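Long-range contacts in histidine acid phosphatase (Bifidobacterium longum subsp. infantis, PDB 6RXD), which probably removes phosphate groups from inositol polyphosphates, phytate among them, and from 2,3-bisphosphoglycerate, as a histidine acid phosphatase of the MINPP1 subfamily: residues Y55-M60 with W264-D269; G71-A76 with I248-F253; A255-G260 with K299-A304. All blocks are in the same frame, centred on the assembly; numbering follows the deposited sequence.

Contact 1: residues Y55-M60 with W264-D269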
loop_
_atom_site.group_PDB
_atom_site.type_symbol
_atom_site.label_atom_id
_atom_site.label_comp_id
_atom_site.label_asym_id
_atom_site.label_seq_id
_atom_site.Cartn_x
_atom_site.Cartn_y
_atom_site.Cartn_z
ATOM N N TYR A 55 -12.085 -14.024 7.594
ATOM C CA TYR A 55 -11.031 -15.039 7.628
ATOM C C TYR A 55 -10.965 -15.670 9.013
ATOM O O TYR A 55 -10.822 -16.893 9.160
ATOM C CB TYR A 55 -9.672 -14.419 7.298
ATOM C CG TYR A 55 -9.539 -13.923 5.868
ATOM C CD1 TYR A 55 -10.007 -14.678 4.801
ATOM C CD2 TYR A 55 -8.963 -12.685 5.597
ATOM C CE1 TYR A 55 -9.884 -14.223 3.493
ATOM C CE2 TYR A 55 -8.839 -12.216 4.296
ATOM C CZ TYR A 55 -9.302 -12.990 3.251
ATOM O OH TYR A 55 -9.170 -12.528 1.955
ATOM N N ASP A 56 -11.052 -14.824 10.034
ATOM C CA ASP A 56 -11.076 -15.308 11.407
ATOM C C ASP A 56 -12.380 -16.027 11.743
ATOM O O ASP A 56 -12.379 -17.024 12.474
ATOM C CB ASP A 56 -10.790 -14.167 12.411
ATOM C CG ASP A 56 -11.706 -12.949 12.237
ATOM O OD1 ASP A 56 -11.860 -12.189 13.218
ATOM O OD2 ASP A 56 -12.248 -12.708 11.138
ATOM N N ALA A 57 -13.487 -15.545 11.180
ATOM C CA ALA A 57 -14.779 -16.190 11.388
ATOM C C ALA A 57 -14.778 -17.597 10.801
ATOM O O ALA A 57 -15.131 -18.571 11.476
ATOM C CB ALA A 57 -15.891 -15.361 10.759
ATOM N N LEU A 58 -14.400 -17.696 9.530
ATOM C CA LEU A 58 -14.497 -18.969 8.826
ATOM C C LEU A 58 -13.592 -20.023 9.443
ATOM O O LEU A 58 -13.971 -21.198 9.545
ATOM C CB LEU A 58 -14.176 -18.791 7.336
ATOM C CG LEU A 58 -15.264 -18.111 6.501
ATOM C CD1 LEU A 58 -14.722 -17.697 5.147
ATOM C CD2 LEU A 58 -16.439 -19.056 6.336
ATOM N N LEU A 59 -12.389 -19.618 9.852
ATOM C CA LEU A 59 -11.481 -20.576 10.447
ATOM C C LEU A 59 -11.956 -21.035 11.826
ATOM O O LEU A 59 -11.720 -22.175 12.211
ATOM C CB LEU A 59 -10.048 -20.043 10.478
ATOM C CG LEU A 59 -9.340 -20.019 9.115
ATOM C CD1 LEU A 59 -8.014 -19.320 9.266
ATOM C CD2 LEU A 59 -9.123 -21.441 8.572
ATOM N N MET A 60 -12.637 -20.161 12.566
ATOM C CA MET A 60 -13.279 -20.607 13.811
ATOM C C MET A 60 -14.444 -21.563 13.562
ATOM O O MET A 60 -14.634 -22.507 14.317
ATOM C CB MET A 60 -13.745 -19.429 14.677
ATOM C CG MET A 60 -14.167 -19.844 16.096
ATOM S SD MET A 60 -12.755 -20.446 17.058
ATOM C CE MET A 60 -12.206 -18.949 17.868
ATOM N N TRP A 264 -17.692 -24.725 4.902
ATOM C CA TRP A 264 -18.088 -23.760 5.926
ATOM C C TRP A 264 -18.461 -22.430 5.333
ATOM O O TRP A 264 -17.751 -21.915 4.471
ATOM C CB TRP A 264 -16.978 -23.573 6.977
ATOM C CG TRP A 264 -16.725 -24.827 7.727
ATOM C CD1 TRP A 264 -17.434 -25.302 8.791
ATOM C CD2 TRP A 264 -15.698 -25.786 7.463
ATOM N NE1 TRP A 264 -16.913 -26.505 9.206
ATOM C CE2 TRP A 264 -15.839 -26.822 8.410
ATOM C CE3 TRP A 264 -14.664 -25.865 6.521
ATOM C CZ2 TRP A 264 -14.994 -27.937 8.433
ATOM C CZ3 TRP A 264 -13.820 -26.965 6.550
ATOM C CH2 TRP A 264 -13.988 -27.986 7.504
ATOM N N TYR A 265 -19.587 -21.887 5.790
ATOM C CA TYR A 265 -20.023 -20.558 5.386
ATOM C C TYR A 265 -19.918 -19.613 6.557
ATOM O O TYR A 265 -19.896 -20.034 7.715
ATOM C CB TYR A 265 -21.476 -20.589 4.885
ATOM C CG TYR A 265 -21.644 -21.391 3.624
ATOM C CD1 TYR A 265 -21.558 -20.782 2.382
ATOM C CD2 TYR A 265 -21.861 -22.765 3.675
ATOM C CE1 TYR A 265 -21.692 -21.521 1.215
ATOM C CE2 TYR A 265 -22.009 -23.509 2.506
ATOM C CZ TYR A 265 -21.916 -22.877 1.286
ATOM O OH TYR A 265 -22.054 -23.599 0.126
ATOM N N ASN A 266 -19.861 -18.326 6.252
ATOM C CA ASN A 266 -19.699 -17.306 7.278
ATOM C C ASN A 266 -21.030 -16.965 7.951
ATOM O O ASN A 266 -21.550 -15.854 7.826
ATOM C CB ASN A 266 -19.050 -16.071 6.656
ATOM C CG ASN A 266 -18.589 -15.073 7.692
ATOM O OD1 ASN A 266 -18.613 -15.357 8.895
ATOM N ND2 ASN A 266 -18.170 -13.892 7.238
ATOM N N THR A 267 -21.559 -17.943 8.682
ATOM C CA THR A 267 -22.841 -17.817 9.364
ATOM C C THR A 267 -22.685 -18.238 10.821
ATOM O O THR A 267 -21.607 -18.659 11.238
ATOM C CB THR A 267 -23.899 -18.713 8.720
ATOM O OG1 THR A 267 -23.499 -20.087 8.852
ATOM C CG2 THR A 267 -24.070 -18.368 7.240
ATOM N N THR A 268 -23.775 -18.149 11.583
ATOM C CA THR A 268 -23.740 -18.448 13.010
ATOM C C THR A 268 -23.267 -19.866 13.318
ATOM O O THR A 268 -22.577 -20.079 14.314
ATOM C CB THR A 268 -25.129 -18.241 13.672
ATOM O OG1 THR A 268 -26.110 -18.970 12.932
ATOM C CG2 THR A 268 -25.516 -16.772 13.680
ATOM N N ASP A 269 -23.627 -20.828 12.474
ATOM C CA ASP A 269 -23.242 -22.220 12.722
ATOM C C ASP A 269 -22.366 -22.828 11.636
ATOM O O ASP A 269 -22.170 -24.045 11.600
ATOM C CB ASP A 269 -24.475 -23.107 12.939
ATOM C CG ASP A 269 -25.374 -23.187 11.717
ATOM O OD1 ASP A 269 -25.022 -22.660 10.638
ATOM O OD2 ASP A 269 -26.454 -23.794 11.828
#
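Leu58, one turn into helix 55-69, whose start is 55-60, comes closest in the backbone to Asn266, where the chain leaves the short strand 264-265, their CA atoms 5.7 Å apart, and the helix rests against the backbone of 264-266 by packing. Most of the touching is done by a single methyl group. Leu58 holds CG beside its own backbone N and opposite the carbonyl carbon (chi1 -74°), and from there CD2 is laid against the peptide that joins Tyr265 to Asn266, 3.5 Å from Asn266 N. The same methyl lies 3.7 Å from Trp264 O and 4.0 Å from Asn266 CB, so one branch fits against three successive residues. Asn266 is the centre of an inverse gamma turn, closed by a weak bond from Thr267 N to Tyr265 O, and this turn ends the straight run of the strand. That strand pairs with 297-298 in a small antiparallel ribbon of the helix-rich part of this branch 2 histidine phosphatase, and Ile298 of the partner strand also touches Leu58. A second point of contact lies one residue earlier on the helix: Ala57 CB meets the side-chain oxygen of Asn266, OD1, at 3.3 Å. In Asn266 CG is anti to the backbone N (chi1 -168°), and ND2 gives a hydrogen bond to Tyr53 O, just ahead of the helix, which fixes the amide beside Ala57. The indole of Trp264 leads away from 55-60 to a later turn of the same helix, where its NE1 bonds to Thr65 OG1.

Contact 2: residues G71-A76 with I248-F253; sequences GFKSEA and IFTEEF. With ZN (zinc ion), chain C.
Phe72 and Phe249 meet as a lone antiparallel beta bridge, a non-hydrogen-bonded pair with CA atoms 4.5 Å apart. Two backbone bonds flank it: Thr250 N donates its N-H to Gly71 O at 2.9 Å, from above the carbonyl plane, and Lys73 N donates to Ile248 O over the same length. The two phenyl rings run side by side in the same direction, planes 25° apart but slid so far that they barely overlap, with CE1 of Phe72 3.7 Å from CE1 of Phe249. Ile248 CG2 touches both rings, at the edge of Phe72 and 3.6 Å above the centre of the Phe249 ring. Gly71 CA lies close against the Phe253 ring, 3.7 Å from Phe253 CD2. Outside this apolar patch, Lys73 stretches its chain along Phe249 O; its NZ bonds to Ser246 O and to a water that also bonds to Glu251 OE2. That oxygen binds zinc at 2.2 Å, the second protein ligand being His242. Around these, Phe81 meets the Phe249 ring edge-to-face, and Ala66 packs on both bridge phenylalanines. Each segment then turns into a helix through a side-chain N-cap: Ser74 OG accepts from Ile77 N, and Thr250 OG1 from Phe253 N at 3.0 Å. The whole is an isolated beta bridge between two N-capped helix starts, bordered by a zinc site.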
loop_
_atom_site.group_PDB
_atom_site.type_symbol
_atom_site.label_atom_id
_atom_site.label_comp_id
_atom_site.label_asym_id
_atom_site.label_seq_id
_atom_site.Cartn_x
_atom_site.Cartn_y
_atom_site.Cartn_z
ATOM N N GLY A 71 -11.000 -33.778 14.675
ATOM C CA GLY A 71 -10.177 -33.471 13.515
ATOM C C GLY A 71 -8.882 -32.720 13.770
ATOM O O GLY A 71 -8.159 -32.411 12.824
ATOM N N PHE A 72 -8.579 -32.396 15.025
ATOM C CA PHE A 72 -7.285 -31.802 15.333
ATOM C C PHE A 72 -6.264 -32.897 15.609
ATOM O O PHE A 72 -6.616 -33.992 16.066
ATOM C CB PHE A 72 -7.375 -30.877 16.554
ATOM C CG PHE A 72 -8.015 -29.550 16.262
ATOM C CD1 PHE A 72 -7.326 -28.577 15.549
ATOM C CD2 PHE A 72 -9.316 -29.284 16.667
ATOM C CE1 PHE A 72 -7.913 -27.348 15.271
ATOM C CE2 PHE A 72 -9.907 -28.060 16.392
ATOM C CZ PHE A 72 -9.206 -27.088 15.697
ATOM N N LYS A 73 -4.997 -32.602 15.339
ATOM C CA LYS A 73 -3.941 -33.590 15.572
ATOM C C LYS A 73 -3.692 -33.892 17.049
ATOM O O LYS A 73 -3.258 -34.996 17.401
ATOM C CB LYS A 73 -2.642 -33.176 14.873
ATOM C CG LYS A 73 -2.689 -33.390 13.370
ATOM C CD LYS A 73 -1.298 -33.638 12.793
ATOM C CE LYS A 73 -1.367 -34.372 11.456
ATOM N NZ LYS A 73 -0.110 -34.174 10.673
ATOM N N SER A 74 -3.980 -32.922 17.913
ATOM C CA SER A 74 -3.876 -33.126 19.360
ATOM C C SER A 74 -4.715 -32.103 20.117
ATOM O O SER A 74 -5.165 -31.103 19.541
ATOM C CB SER A 74 -2.422 -33.035 19.834
ATOM O OG SER A 74 -1.983 -31.690 19.871
ATOM N N GLU A 75 -4.918 -32.362 21.408
ATOM C CA GLU A 75 -5.642 -31.446 22.282
ATOM C C GLU A 75 -4.901 -30.130 22.433
ATOM O O GLU A 75 -5.515 -29.060 22.448
ATOM C CB GLU A 75 -5.849 -32.081 23.661
ATOM C CG GLU A 75 -6.932 -33.137 23.693
ATOM C CD GLU A 75 -8.317 -32.536 23.611
ATOM O OE1 GLU A 75 -8.562 -31.512 24.282
ATOM O OE2 GLU A 75 -9.162 -33.087 22.874
ATOM N N ALA A 76 -3.580 -30.198 22.567
ATOM C CA ALA A 76 -2.783 -28.977 22.646
ATOM C C ALA A 76 -2.866 -28.160 21.357
ATOM O O ALA A 76 -2.953 -26.939 21.400
ATOM C CB ALA A 76 -1.320 -29.300 22.989
ATOM N N ILE A 248 -2.052 -28.908 11.742
ATOM C CA ILE A 248 -3.138 -28.641 12.671
ATOM C C ILE A 248 -4.192 -29.738 12.617
ATOM O O ILE A 248 -4.664 -30.217 13.651
ATOM C CB ILE A 248 -3.797 -27.288 12.323
ATOM C CG1 ILE A 248 -2.781 -26.156 12.483
ATOM C CG2 ILE A 248 -5.027 -27.037 13.188
ATOM C CD1 ILE A 248 -3.030 -24.975 11.526
ATOM N N PHE A 249 -4.559 -30.149 11.407
ATOM C CA PHE A 249 -5.701 -31.035 11.223
ATOM C C PHE A 249 -5.259 -32.412 10.767
ATOM O O PHE A 249 -4.233 -32.553 10.094
ATOM C CB PHE A 249 -6.660 -30.464 10.171
ATOM C CG PHE A 249 -7.223 -29.114 10.527
ATOM C CD1 PHE A 249 -8.298 -29.003 11.404
ATOM C CD2 PHE A 249 -6.675 -27.955 9.984
ATOM C CE1 PHE A 249 -8.814 -27.753 11.736
ATOM C CE2 PHE A 249 -7.185 -26.695 10.306
ATOM C CZ PHE A 249 -8.258 -26.595 11.179
ATOM N N THR A 250 -6.048 -33.431 11.111
ATOM C CA THR A 250 -5.718 -34.801 10.710
ATOM C C THR A 250 -5.911 -35.033 9.223
ATOM O O THR A 250 -6.667 -34.325 8.565
ATOM C CB THR A 250 -6.576 -35.849 11.449
ATOM O OG1 THR A 250 -7.949 -35.725 11.044
ATOM C CG2 THR A 250 -6.460 -35.678 12.953
ATOM N N GLU A 251 -5.235 -36.052 8.703
ATOM C CA GLU A 251 -5.387 -36.438 7.304
ATOM C C GLU A 251 -6.826 -36.769 6.983
ATOM O O GLU A 251 -7.357 -36.378 5.942
ATOM C CB GLU A 251 -4.522 -37.664 7.016
ATOM C CG GLU A 251 -3.039 -37.408 7.088
ATOM C CD GLU A 251 -2.559 -36.429 6.043
ATOM O OE1 GLU A 251 -3.230 -36.236 4.998
ATOM O OE2 GLU A 251 -1.488 -35.853 6.284
ATOM N N GLU A 252 -7.456 -37.499 7.893
ATOM C CA GLU A 252 -8.847 -37.894 7.733
ATOM C C GLU A 252 -9.780 -36.681 7.652
ATOM O O GLU A 252 -10.688 -36.633 6.828
ATOM C CB GLU A 252 -9.238 -38.817 8.891
ATOM C CG GLU A 252 -10.683 -39.245 8.926
ATOM C CD GLU A 252 -10.981 -40.103 10.141
ATOM O OE1 GLU A 252 -10.778 -39.617 11.277
ATOM O OE2 GLU A 252 -11.397 -41.267 9.961
ATOM N N PHE A 253 -9.545 -35.686 8.497
ATOM C CA PHE A 253 -10.361 -34.477 8.460
ATOM C C PHE A 253 -10.162 -33.730 7.139
ATOM O O PHE A 253 -11.124 -33.327 6.481
ATOM C CB PHE A 253 -9.992 -33.588 9.648
ATOM C CG PHE A 253 -10.885 -32.388 9.820
ATOM C CD1 PHE A 253 -10.513 -31.155 9.316
ATOM C CD2 PHE A 253 -12.087 -32.494 10.509
ATOM C CE1 PHE A 253 -11.333 -30.035 9.487
ATOM C CE2 PHE A 253 -12.908 -31.393 10.681
ATOM C CZ PHE A 253 -12.524 -30.159 10.173
HETATM ZN ZN ZN C . -0.602 -34.886 4.511
HETATM O O HOH W 1 -0.132 -35.694 8.386
#

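Contact 3: residues A255-G260 with K299-A304; sequences AKLENG and KSEYDA
At the Ser300-capped start of helix 301-317, a glutamate from the C-terminal end of helix 251-258, Glu258, takes up the first-turn amide of Glu301. Glu258 OE2 accepts the backbone N-H of Glu301 N at 2.7 Å in an almost straight bond (176° at the hydrogen), met nearly along the C-O axis. The Glu258 chain turns at chi2 (-47°), which folds the carboxylate round to this amide. A water links the same oxygen to the next amide, Tyr302 N, so the oxygen serves one N-H directly and a second through water. Ser300, the N-cap, adds its own grip: OG accepts from Asp303 N at 3.1 Å, while Asp303 OD2 returns to take Lys299 N. The two glutamate chains cross at about a right angle, with Glu258 CG 3.4 Å from Glu301 OE1. Their carboxylates are turned 27° from each other, and OE2 of Glu258 stands 3.9 Å from OE1 of Glu301, a closeness of like charge that the helix start probably eases. Glu301 OE2 is hydrogen-bonded to His242 ND1, and in another structure of this protein Glu301 and His242 bind zinc. With an alanine in place of Glu301, His242 ND1 would probably be left without its acceptor, and a gap would open beside Glu258 CG. On the buried side Leu257 spreads both methyls over the backbone, CD1 3.8 Å from Lys299 C and CD2 3.6 Å from Ser300 C. Helix 251-258 finishes here in a Schellman motif with Gly260 at C-prime; Met62 of helix 55-69 packs on Leu257 and Ala304, Leu245 of helix 235-245 touches Glu301, and strand 297-298, just before helix 301-317, lays Ile298 on Asp303 and Ala304.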
loop_
_atom_site.group_PDB
_atom_site.type_symbol
_atom_site.label_atom_id
_atom_site.label_comp_id
_atom_site.label_asym_id
_atom_site.label_seq_id
_atom_site.Cartn_x
_atom_site.Cartn_y
_atom_site.Cartn_z
ATOM N N ALA A 255 -9.076 -34.877 4.343
ATOM C CA ALA A 255 -9.555 -35.654 3.204
ATOM C C ALA A 255 -11.049 -35.432 2.977
ATOM O O ALA A 255 -11.507 -35.393 1.838
ATOM C CB ALA A 255 -9.243 -37.132 3.382
ATOM N N LYS A 256 -11.811 -35.298 4.062
ATOM C CA LYS A 256 -13.229 -34.972 3.936
ATOM C C LYS A 256 -13.455 -33.579 3.365
ATOM O O LYS A 256 -14.432 -33.343 2.657
ATOM C CB LYS A 256 -13.958 -35.124 5.271
ATOM C CG LYS A 256 -14.022 -36.562 5.775
ATOM C CD LYS A 256 -14.953 -36.685 6.969
ATOM C CE LYS A 256 -14.749 -38.012 7.691
ATOM N NZ LYS A 256 -15.712 -38.189 8.816
ATOM N N LEU A 257 -12.561 -32.648 3.686
ATOM C CA LEU A 257 -12.645 -31.311 3.117
ATOM C C LEU A 257 -12.379 -31.372 1.611
ATOM O O LEU A 257 -13.137 -30.817 0.823
ATOM C CB LEU A 257 -11.656 -30.363 3.800
ATOM C CG LEU A 257 -11.589 -28.952 3.203
ATOM C CD1 LEU A 257 -12.959 -28.304 3.193
ATOM C CD2 LEU A 257 -10.595 -28.089 3.963
ATOM N N GLU A 258 -11.319 -32.075 1.222
ATOM C CA GLU A 258 -10.933 -32.153 -0.192
ATOM C C GLU A 258 -11.934 -32.858 -1.110
ATOM O O GLU A 258 -11.938 -32.615 -2.319
ATOM C CB GLU A 258 -9.535 -32.752 -0.355
ATOM C CG GLU A 258 -8.438 -31.711 -0.289
ATOM C CD GLU A 258 -8.732 -30.494 -1.156
ATOM O OE1 GLU A 258 -8.584 -30.590 -2.393
ATOM O OE2 GLU A 258 -9.121 -29.442 -0.606
ATOM N N ASN A 259 -12.783 -33.718 -0.553
ATOM C CA ASN A 259 -13.815 -34.348 -1.377
ATOM C C ASN A 259 -15.242 -33.884 -1.067
ATOM O O ASN A 259 -16.213 -34.591 -1.351
ATOM C CB ASN A 259 -13.683 -35.875 -1.392
ATOM C CG ASN A 259 -13.733 -36.480 -0.013
ATOM O OD1 ASN A 259 -14.592 -36.134 0.796
ATOM N ND2 ASN A 259 -12.813 -37.402 0.265
ATOM N N GLY A 260 -15.358 -32.692 -0.481
ATOM C CA GLY A 260 -16.625 -31.979 -0.411
ATOM C C GLY A 260 -17.590 -32.355 0.694
ATOM O O GLY A 260 -18.743 -31.913 0.697
ATOM N N LYS A 299 -14.246 -24.077 1.111
ATOM C CA LYS A 299 -14.718 -25.329 0.520
ATOM C C LYS A 299 -13.584 -26.226 0.049
ATOM O O LYS A 299 -13.813 -27.279 -0.539
ATOM C CB LYS A 299 -15.724 -25.083 -0.613
ATOM C CG LYS A 299 -15.127 -24.523 -1.885
ATOM C CD LYS A 299 -15.341 -23.026 -1.964
ATOM C CE LYS A 299 -14.717 -22.435 -3.219
ATOM N NZ LYS A 299 -15.739 -22.032 -4.221
ATOM N N SER A 300 -12.357 -25.830 0.349
ATOM C CA SER A 300 -11.214 -26.626 -0.042
ATOM C C SER A 300 -10.057 -26.327 0.870
ATOM O O SER A 300 -10.078 -25.325 1.594
ATOM C CB SER A 300 -10.773 -26.257 -1.450
ATOM O OG SER A 300 -10.336 -24.913 -1.467
ATOM N N GLU A 301 -9.019 -27.161 0.795
ATOM C CA GLU A 301 -7.782 -26.868 1.521
ATOM C C GLU A 301 -7.162 -25.542 1.100
ATOM O O GLU A 301 -6.661 -24.804 1.942
ATOM C CB GLU A 301 -6.742 -27.982 1.354
ATOM C CG GLU A 301 -7.099 -29.282 2.054
ATOM C CD GLU A 301 -6.106 -30.382 1.747
ATOM O OE1 GLU A 301 -5.491 -30.348 0.660
ATOM O OE2 GLU A 301 -5.922 -31.282 2.588
ATOM N N TYR A 302 -7.170 -25.251 -0.200
ATOM C CA TYR A 302 -6.708 -23.955 -0.673
ATOM C C TYR A 302 -7.383 -22.806 0.078
ATOM O O TYR A 302 -6.704 -21.901 0.546
ATOM C CB TYR A 302 -6.908 -23.798 -2.190
ATOM C CG TYR A 302 -6.589 -22.411 -2.726
ATOM C CD1 TYR A 302 -5.350 -22.134 -3.284
ATOM C CD2 TYR A 302 -7.523 -21.382 -2.663
ATOM C CE1 TYR A 302 -5.049 -20.864 -3.766
ATOM C CE2 TYR A 302 -7.235 -20.114 -3.139
ATOM C CZ TYR A 302 -5.997 -19.865 -3.692
ATOM O OH TYR A 302 -5.708 -18.605 -4.168
ATOM N N ASP A 303 -8.710 -22.837 0.186
ATOM C CA ASP A 303 -9.429 -21.776 0.884
ATOM C C ASP A 303 -8.997 -21.636 2.331
ATOM O O ASP A 303 -8.775 -20.518 2.809
ATOM C CB ASP A 303 -10.936 -22.053 0.881
ATOM C CG ASP A 303 -11.562 -21.901 -0.483
ATOM O OD1 ASP A 303 -10.933 -21.324 -1.400
ATOM O OD2 ASP A 303 -12.713 -22.353 -0.618
ATOM N N ALA A 304 -8.919 -22.755 3.045
ATOM C CA ALA A 304 -8.554 -22.703 4.460
ATOM C C ALA A 304 -7.124 -22.215 4.655
ATOM O O ALA A 304 -6.863 -21.385 5.533
ATOM C CB ALA A 304 -8.760 -24.063 5.132
HETATM O O HOH W 2 -12.990 -29.589 -1.885
HETATM O O HOH W 3 -7.245 -27.329 -2.227
#

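Overall arrangement
The three contacts lie on one side of the chain's centre, in the helical part of the fold: contacts 1 and 2 have centres about 18 Å apart, and contact 3 is about 14 Å from each. Contact 2 falls within the sequence span of contact 1, whereas the segments of contacts 1 and 3 alternate and contact 3 follows contact 2. Helix 251-258 serves both contacts 2 and 3 and runs on to the strand of contact 1. Trp264 joins the set, its CH2 3.7 Å from Phe253 CZ and its CZ3 3.7 Å from Leu257 CD1. Segments distant in sequence thus form one continuous packed region, with the zinc ligands Glu251 and His242 at its border.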